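Local structure of putative mannose-1-phosphate guanylyl transferase (Thermus thermophilus, 2CU2) at residues 155-159 / 160-164. The protein probably transfers a guanylyl group from GTP to mannose 1-phosphate, making GDP-mannose. Numbering follows the deposited sequence.
Sequences PREGA and WYRGE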
loop_
_atom_site.group_PDB
_atom_site.type_symbol
_atom_site.label_atom_id
_atom_site.label_comp_id
_atom_site.label_asym_id
_atom_site.label_seq_id
_atom_site.Cartn_x
_atom_site.Cartn_y
_atom_site.Cartn_z
ATOM N N PRO A 155 49.317 10.237 -1.073
ATOM C CA PRO A 155 49.747 9.990 -2.455
ATOM C C PRO A 155 49.579 8.530 -2.875
ATOM O O PRO A 155 49.571 7.627 -2.036
ATOM C CB PRO A 155 51.209 10.440 -2.442
ATOM C CG PRO A 155 51.637 10.127 -1.043
ATOM C CD PRO A 155 50.460 10.625 -0.230
ATOM N N ARG A 156 49.439 8.308 -4.177
ATOM C CA ARG A 156 49.269 6.966 -4.717
ATOM C C ARG A 156 50.595 6.219 -4.798
ATOM O O ARG A 156 51.609 6.780 -5.213
ATOM C CB ARG A 156 48.625 7.035 -6.109
ATOM C CG ARG A 156 48.435 5.681 -6.777
ATOM C CD ARG A 156 47.253 5.677 -7.737
ATOM N NE ARG A 156 47.015 4.341 -8.281
ATOM C CZ ARG A 156 45.834 3.894 -8.703
ATOM N NH1 ARG A 156 44.760 4.677 -8.647
ATOM N NH2 ARG A 156 45.717 2.657 -9.172
ATOM N N GLU A 157 50.577 4.953 -4.389
ATOM C CA GLU A 157 51.760 4.098 -4.419
ATOM C C GLU A 157 51.415 2.860 -5.239
ATOM O O GLU A 157 51.030 1.828 -4.689
ATOM C CB GLU A 157 52.148 3.661 -3.005
ATOM C CG GLU A 157 52.219 4.787 -1.987
ATOM C CD GLU A 157 52.361 4.270 -0.565
ATOM O OE1 GLU A 157 51.953 3.116 -0.299
ATOM O OE2 GLU A 157 52.876 5.023 0.291
ATOM N N GLY A 158 51.547 2.965 -6.555
ATOM C CA GLY A 158 51.230 1.839 -7.411
ATOM C C GLY A 158 49.728 1.608 -7.513
ATOM O O GLY A 158 48.982 2.508 -7.899
ATOM N N ALA A 159 49.281 0.410 -7.146
ATOM C CA ALA A 159 47.865 0.059 -7.219
ATOM C C ALA A 159 46.999 0.569 -6.069
ATOM O O ALA A 159 45.790 0.357 -6.072
ATOM C CB ALA A 159 47.714 -1.458 -7.338
ATOM N N TRP A 160 47.603 1.243 -5.096
ATOM C CA TRP A 160 46.829 1.738 -3.965
ATOM C C TRP A 160 47.312 3.109 -3.479
ATOM O O TRP A 160 48.266 3.698 -3.976
ATOM C CB TRP A 160 46.908 0.716 -2.826
ATOM C CG TRP A 160 48.312 0.536 -2.374
ATOM C CD1 TRP A 160 49.050 1.401 -1.531
ATOM C CD2 TRP A 160 49.178 -0.586 -2.670
ATOM N NE1 TRP A 160 50.302 0.937 -1.274
ATOM C CE2 TRP A 160 50.413 -0.345 -2.014
ATOM C CE3 TRP A 160 49.022 -1.742 -3.429
ATOM C CZ2 TRP A 160 51.452 -1.252 -2.141
ATOM C CZ3 TRP A 160 50.058 -2.651 -3.551
ATOM C CH2 TRP A 160 51.284 -2.398 -2.909
ATOM N N TYR A 161 46.565 3.636 -2.494
ATOM C CA TYR A 161 46.875 4.917 -1.890
ATOM C C TYR A 161 47.339 4.731 -0.451
ATOM O O TYR A 161 47.037 3.742 0.203
ATOM C CB TYR A 161 45.611 5.779 -1.923
ATOM C CG TYR A 161 45.270 6.123 -3.330
ATOM C CD1 TYR A 161 44.533 5.232 -4.103
ATOM C CD2 TYR A 161 45.663 7.346 -3.873
ATOM C CE1 TYR A 161 44.179 5.564 -5.403
ATOM C CE2 TYR A 161 45.318 7.674 -5.176
ATOM C CZ TYR A 161 44.583 6.788 -5.940
ATOM O OH TYR A 161 44.224 7.112 -7.235
ATOM N N ARG A 162 48.095 5.707 0.073
ATOM C CA ARG A 162 48.326 5.621 1.506
ATOM C C ARG A 162 47.158 6.230 2.277
ATOM O O ARG A 162 46.799 7.387 2.106
ATOM C CB ARG A 162 49.616 6.386 1.819
ATOM C CG ARG A 162 49.978 6.330 3.300
ATOM C CD ARG A 162 50.733 5.046 3.668
ATOM N NE ARG A 162 50.719 4.838 5.120
ATOM C CZ ARG A 162 51.867 5.051 5.790
ATOM N NH1 ARG A 162 52.956 5.427 5.142
ATOM N NH2 ARG A 162 51.897 4.890 7.117
ATOM N N GLY A 163 46.512 5.391 3.111
ATOM C CA GLY A 163 45.452 5.919 3.961
ATOM C C GLY A 163 45.988 7.027 4.868
ATOM O O GLY A 163 47.054 6.929 5.460
ATOM N N GLU A 164 45.230 8.131 4.939
ATOM C CA GLU A 164 45.725 9.269 5.704
ATOM C C GLU A 164 44.693 9.804 6.697
ATOM O O GLU A 164 44.766 10.934 7.161
ATOM C CB GLU A 164 46.130 10.366 4.722
ATOM C CG GLU A 164 47.590 10.237 4.281
ATOM C CD GLU A 164 48.108 11.586 3.830
ATOM O OE1 GLU A 164 47.471 12.587 4.123
ATOM O OE2 GLU A 164 49.153 11.623 3.181
#
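Glu157 and Trp160 face each other at the tip of a two-residue β-hairpin and are bonded twice. The backbone N of Glu157 gives its hydrogen to Trp160 O (2.7 Å), and the indole NE1 of Trp160 returns one to Glu157 OE1 (2.9 Å), reaching the anti lone pair of that oxygen from slightly outside the ring plane. A glutamate suits this place because its chain, extended beyond CG, carries a carboxylate acceptor out to the single N-H of the indole. Farther from the turn, Arg162 N bonds to Pro155 O (3.2 Å). Between Glu157 and Trp160 the chain makes a type II' turn, whose first corner, at Gly158, has a positive phi (73°) that glycine adopts easily.

On the face shared by Arg156 and Tyr161, a non-hydrogen-bonded pair, the guanidinium donates at its edge to two oxygens lying near its plane, which fixes its rotation: NE to Gly158 O (2.7 Å) and NH1 to Tyr161 OH (2.9 Å). With CG anti to the backbone N (chi1 179°) and the chain extended to NE, the arginine runs across the tyrosine, laying CG over one ring face toward the rim, 4.2 Å from the centroid, as a CH-π contact; the guanidinium plane stands 71° from the ring, so the two do not stack.

Trp160 CG lies between backbone N and carbonyl carbon, which turns the indole back over the turn, with Glu157 O over one of its faces; the ring also touches Val247 of strand 244-249 and Ala128 of helix 115-128. An alanine in place of Trp160 would probably cost the Glu157 carboxylate its indole N-H partner, leaving it less fixed in rotation, and uncover Val247 and Ala128.

On each face of this surface hairpin, then, a charged side chain is paired with an aromatic offering both a hydrogen-bonding group and a flat surface: glutamate with the indole N-H, arginine with the phenol oxygen.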